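Local coordinates for phosphodiesterase (Candida albicans, PDB 6CPU), which belongs to the cyclic nucleotide phosphodiesterase family, with a helical metal-binding domain of the HD superfamily that holds zinc and magnesium ions, at residues 168-180 / 381-393. Numbering follows the deposited sequence.
Sequences ILNCNATRSEIAT and YHASLFINKVLRI
R175 reaches from the loop between helices 165-173 and 177-193 to the backbone of helix 377-394, where NH1 and NH2 grip N388 O end-on. The bond from R175 NH2, 2.8 Å to N388 O, is the straighter at 154° and lies in the carbonyl plane; NH1 approaches from above that plane. A bend at chi3 (45°) turns the guanidinium so that R175 NE also donates to T180 OG1 at 2.8 Å, fixing its rotation, while I393 CD1 lies over one face. Packing is tight nearby: N172 OD1 sits 3.3 Å from K389 CB, and N172 ND2 is tied back to I168 O. Further along, L169 CD1 rests against S384, Y381 CD2 and L385, 3.5 Å from L385 CD1. The E177-R392 margin is looser and more exposed, with a long salt bridge, E177 OE2 to R392 NH2 at 3.6 Å, and a water joining E177 OE1 to R392 NE; T180 CG2 lies over the centre of the R392 guanidinium. The contact thus fastens the 165-173/177-193 turn onto helix 377-394 of the helical phosphodiesterase fold, at its pi-type turn (386-391). Segments 168-173 and 381-393 run at 49°; F93 of helix 84-94 touches N172, R175 and I393, while helix 411-421 packs against F386, I387 and L391.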
loop_
_atom_site.group_PDB
_atom_site.type_symbol
_atom_site.label_atom_id
_atom_site.label_comp_id
_atom_site.label_asym_id
_atom_site.label_seq_id
_atom_site.Cartn_x
_atom_site.Cartn_y
_atom_site.Cartn_z
ATOM N N ILE A 168 13.063 -3.798 -9.946
ATOM C CA ILE A 168 12.727 -2.584 -9.231
ATOM C C ILE A 168 13.636 -2.443 -8.007
ATOM O O ILE A 168 14.143 -1.359 -7.733
ATOM C CB ILE A 168 11.240 -2.551 -8.817
ATOM C CG1 ILE A 168 10.343 -2.554 -10.065
ATOM C CG2 ILE A 168 10.967 -1.318 -7.970
ATOM C CD1 ILE A 168 8.886 -2.897 -9.782
ATOM N N LEU A 169 13.850 -3.544 -7.300
ATOM C CA LEU A 169 14.715 -3.549 -6.125
ATOM C C LEU A 169 16.143 -3.099 -6.491
ATOM O O LEU A 169 16.712 -2.203 -5.845
ATOM C CB LEU A 169 14.728 -4.954 -5.546
ATOM C CG LEU A 169 15.187 -5.184 -4.125
ATOM C CD1 LEU A 169 14.339 -4.417 -3.127
ATOM C CD2 LEU A 169 15.126 -6.684 -3.855
ATOM N N ASN A 170 16.690 -3.698 -7.540
ATOM C CA ASN A 170 18.045 -3.374 -8.013
ATOM C C ASN A 170 18.159 -1.939 -8.497
ATOM O O ASN A 170 19.128 -1.253 -8.169
ATOM C CB ASN A 170 18.473 -4.320 -9.124
ATOM C CG ASN A 170 19.857 -3.985 -9.682
ATOM O OD1 ASN A 170 19.988 -3.326 -10.728
ATOM N ND2 ASN A 170 20.889 -4.421 -8.981
ATOM N N CYS A 171 17.164 -1.478 -9.249
ATOM C CA CYS A 171 17.188 -0.129 -9.782
ATOM C C CYS A 171 17.231 0.904 -8.657
ATOM O O CYS A 171 17.944 1.903 -8.754
ATOM C CB CYS A 171 15.988 0.133 -10.689
ATOM S SG CYS A 171 15.986 1.817 -11.330
ATOM N N ASN A 172 16.471 0.670 -7.591
ATOM C CA ASN A 172 16.429 1.624 -6.499
ATOM C C ASN A 172 17.588 1.538 -5.515
ATOM O O ASN A 172 17.855 2.519 -4.804
ATOM C CB ASN A 172 15.092 1.563 -5.782
ATOM C CG ASN A 172 14.004 2.176 -6.608
ATOM O OD1 ASN A 172 13.859 3.398 -6.657
ATOM N ND2 ASN A 172 13.280 1.344 -7.323
ATOM N N ALA A 173 18.292 0.415 -5.495
ATOM C CA ALA A 173 19.463 0.270 -4.640
ATOM C C ALA A 173 20.747 0.860 -5.265
ATOM O O ALA A 173 21.667 1.264 -4.546
ATOM C CB ALA A 173 19.669 -1.181 -4.306
ATOM N N THR A 174 20.817 0.889 -6.592
ATOM C CA THR A 174 22.074 1.217 -7.292
ATOM C C THR A 174 22.096 2.618 -7.908
ATOM O O THR A 174 23.027 2.974 -8.631
ATOM C CB THR A 174 22.360 0.206 -8.403
ATOM O OG1 THR A 174 21.306 0.263 -9.378
ATOM C CG2 THR A 174 22.469 -1.180 -7.836
ATOM N N ARG A 175 21.084 3.411 -7.597
ATOM C CA ARG A 175 20.889 4.715 -8.220
ATOM C C ARG A 175 22.016 5.669 -7.796
ATOM O O ARG A 175 22.397 5.685 -6.632
ATOM C CB ARG A 175 19.495 5.234 -7.815
ATOM C CG ARG A 175 18.903 6.304 -8.697
ATOM C CD ARG A 175 17.528 6.762 -8.221
ATOM N NE ARG A 175 17.466 7.002 -6.778
ATOM C CZ ARG A 175 16.665 6.366 -5.913
ATOM N NH1 ARG A 175 15.805 5.426 -6.315
ATOM N NH2 ARG A 175 16.727 6.673 -4.624
ATOM N N SER A 176 22.599 6.427 -8.730
ATOM C CA SER A 176 23.672 7.375 -8.360
ATOM C C SER A 176 23.097 8.595 -7.646
ATOM O O SER A 176 21.892 8.842 -7.692
ATOM C CB SER A 176 24.460 7.848 -9.586
ATOM O OG SER A 176 23.644 8.624 -10.443
ATOM N N GLU A 177 23.960 9.371 -6.996
ATOM C CA GLU A 177 23.506 10.580 -6.328
ATOM C C GLU A 177 22.948 11.586 -7.348
ATOM O O GLU A 177 21.960 12.258 -7.068
ATOM C CB GLU A 177 24.629 11.192 -5.473
ATOM C CG GLU A 177 24.130 12.007 -4.284
ATOM C CD GLU A 177 23.623 11.160 -3.105
ATOM O OE1 GLU A 177 23.375 9.932 -3.257
ATOM O OE2 GLU A 177 23.466 11.734 -2.001
ATOM N N ILE A 178 23.567 11.660 -8.528
ATOM C CA ILE A 178 23.110 12.533 -9.615
ATOM C C ILE A 178 21.723 12.126 -10.124
ATOM O O ILE A 178 20.873 12.972 -10.381
ATOM C CB ILE A 178 24.095 12.515 -10.809
ATOM C CG1 ILE A 178 25.389 13.251 -10.445
ATOM C CG2 ILE A 178 23.478 13.137 -12.060
ATOM C CD1 ILE A 178 26.544 12.954 -11.383
ATOM N N ALA A 179 21.498 10.827 -10.290
ATOM C CA ALA A 179 20.188 10.370 -10.725
ATOM C C ALA A 179 19.149 10.673 -9.649
ATOM O O ALA A 179 18.044 11.085 -9.964
ATOM C CB ALA A 179 20.210 8.885 -11.066
ATOM N N THR A 180 19.516 10.470 -8.387
ATOM C CA THR A 180 18.625 10.726 -7.258
ATOM C C THR A 180 18.174 12.185 -7.203
ATOM O O THR A 180 16.992 12.475 -7.006
ATOM C CB THR A 180 19.289 10.291 -5.939
ATOM O OG1 THR A 180 19.434 8.862 -5.943
ATOM C CG2 THR A 180 18.476 10.713 -4.715
ATOM N N TYR A 381 11.807 -6.687 1.055
ATOM C CA TYR A 381 11.462 -6.050 -0.208
ATOM C C TYR A 381 10.640 -4.766 0.017
ATOM O O TYR A 381 10.996 -3.689 -0.481
ATOM C CB TYR A 381 10.711 -7.066 -1.086
ATOM C CG TYR A 381 10.210 -6.511 -2.398
ATOM C CD1 TYR A 381 8.864 -6.151 -2.588
ATOM C CD2 TYR A 381 11.084 -6.365 -3.457
ATOM C CE1 TYR A 381 8.436 -5.662 -3.828
ATOM C CE2 TYR A 381 10.668 -5.871 -4.666
ATOM C CZ TYR A 381 9.373 -5.515 -4.856
ATOM O OH TYR A 381 9.075 -5.016 -6.118
ATOM N N HIS A 382 9.589 -4.844 0.826
ATOM C CA HIS A 382 8.781 -3.654 1.098
ATOM C C HIS A 382 9.620 -2.542 1.723
ATOM O O HIS A 382 9.503 -1.389 1.337
ATOM C CB HIS A 382 7.592 -3.919 2.047
ATOM C CG HIS A 382 6.730 -5.069 1.654
ATOM N ND1 HIS A 382 6.293 -5.275 0.366
ATOM C CD2 HIS A 382 6.212 -6.072 2.394
ATOM C CE1 HIS A 382 5.559 -6.370 0.324
ATOM N NE2 HIS A 382 5.497 -6.873 1.542
ATOM N N ALA A 383 10.467 -2.889 2.684
ATOM C CA ALA A 383 11.267 -1.881 3.394
ATOM C C ALA A 383 12.265 -1.210 2.439
ATOM O O ALA A 383 12.497 0.000 2.472
ATOM C CB ALA A 383 12.005 -2.525 4.555
ATOM N N SER A 384 12.870 -2.020 1.587
ATOM C CA SER A 384 13.886 -1.506 0.688
ATOM C C SER A 384 13.246 -0.578 -0.341
ATOM O O SER A 384 13.728 0.541 -0.581
ATOM C CB SER A 384 14.637 -2.655 0.029
ATOM O OG SER A 384 15.736 -2.140 -0.709
ATOM N N LEU A 385 12.150 -1.024 -0.938
ATOM C CA LEU A 385 11.384 -0.160 -1.844
ATOM C C LEU A 385 10.863 1.104 -1.196
ATOM O O LEU A 385 10.983 2.184 -1.757
ATOM C CB LEU A 385 10.193 -0.908 -2.454
ATOM C CG LEU A 385 10.429 -1.380 -3.873
ATOM C CD1 LEU A 385 11.537 -2.411 -3.910
ATOM C CD2 LEU A 385 9.146 -1.925 -4.487
ATOM N N PHE A 386 10.214 0.983 -0.045
ATOM C CA PHE A 386 9.583 2.161 0.535
ATOM C C PHE A 386 10.610 3.241 0.862
ATOM O O PHE A 386 10.392 4.430 0.583
ATOM C CB PHE A 386 8.773 1.793 1.765
ATOM C CG PHE A 386 7.951 2.919 2.310
ATOM C CD1 PHE A 386 7.074 3.636 1.489
ATOM C CD2 PHE A 386 8.018 3.245 3.646
ATOM C CE1 PHE A 386 6.300 4.672 2.018
ATOM C CE2 PHE A 386 7.247 4.271 4.174
ATOM C CZ PHE A 386 6.383 4.976 3.362
ATOM N N ILE A 387 11.748 2.832 1.409
ATOM C CA ILE A 387 12.789 3.803 1.737
ATOM C C ILE A 387 13.454 4.331 0.472
ATOM O O ILE A 387 13.573 5.537 0.298
ATOM C CB ILE A 387 13.879 3.226 2.671
ATOM C CG1 ILE A 387 13.279 2.724 3.995
ATOM C CG2 ILE A 387 14.987 4.272 2.894
ATOM C CD1 ILE A 387 12.465 3.745 4.769
ATOM N N ASN A 388 13.881 3.438 -0.422
ATOM C CA ASN A 388 14.778 3.841 -1.498
ATOM C C ASN A 388 14.073 4.360 -2.737
ATOM O O ASN A 388 14.631 5.181 -3.463
ATOM C CB ASN A 388 15.699 2.705 -1.867
ATOM C CG ASN A 388 16.545 2.253 -0.691
ATOM O OD1 ASN A 388 17.137 3.068 0.003
ATOM N ND2 ASN A 388 16.606 0.969 -0.479
ATOM N N LYS A 389 12.852 3.886 -2.982
ATOM C CA LYS A 389 12.071 4.410 -4.098
ATOM C C LYS A 389 11.213 5.592 -3.673
ATOM O O LYS A 389 11.223 6.622 -4.334
ATOM C CB LYS A 389 11.193 3.323 -4.737
ATOM C CG LYS A 389 10.283 3.832 -5.850
ATOM C CD LYS A 389 9.593 2.684 -6.568
ATOM C CE LYS A 389 8.499 3.168 -7.516
ATOM N NZ LYS A 389 9.023 4.044 -8.589
ATOM N N VAL A 390 10.430 5.431 -2.609
ATOM C CA VAL A 390 9.434 6.432 -2.249
ATOM C C VAL A 390 10.016 7.570 -1.393
ATOM O O VAL A 390 10.065 8.712 -1.849
ATOM C CB VAL A 390 8.207 5.793 -1.559
ATOM C CG1 VAL A 390 7.215 6.867 -1.147
ATOM C CG2 VAL A 390 7.548 4.799 -2.493
ATOM N N LEU A 391 10.466 7.268 -0.181
ATOM C CA LEU A 391 10.826 8.333 0.771
ATOM C C LEU A 391 12.116 9.063 0.400
ATOM O O LEU A 391 12.203 10.275 0.600
ATOM C CB LEU A 391 10.895 7.800 2.209
ATOM C CG LEU A 391 9.597 7.238 2.809
ATOM C CD1 LEU A 391 9.861 6.642 4.177
ATOM C CD2 LEU A 391 8.512 8.313 2.899
ATOM N N ARG A 392 13.106 8.351 -0.150
ATOM C CA ARG A 392 14.380 8.992 -0.539
ATOM C C ARG A 392 14.163 10.104 -1.565
ATOM O O ARG A 392 14.878 11.109 -1.561
ATOM C CB ARG A 392 15.375 7.954 -1.088
ATOM C CG ARG A 392 16.736 8.512 -1.513
ATOM C CD ARG A 392 17.498 9.079 -0.322
ATOM N NE ARG A 392 18.705 9.803 -0.724
ATOM C CZ ARG A 392 18.768 11.087 -1.083
ATOM N NH1 ARG A 392 17.683 11.860 -1.156
ATOM N NH2 ARG A 392 19.955 11.602 -1.402
ATOM N N ILE A 393 13.187 9.900 -2.454
ATOM C CA ILE A 393 12.824 10.880 -3.483
ATOM C C ILE A 393 11.774 11.882 -2.987
ATOM O O ILE A 393 11.936 13.088 -3.164
ATOM C CB ILE A 393 12.315 10.163 -4.764
ATOM C CG1 ILE A 393 13.370 9.184 -5.293
ATOM C CG2 ILE A 393 11.874 11.163 -5.832
ATOM C CD1 ILE A 393 14.766 9.752 -5.466
HETATM O O HOH W 1 15.871 -0.826 -3.324
HETATM O O HOH W 2 11.546 2.522 -9.545
HETATM O O HOH W 3 21.696 9.009 -0.914
#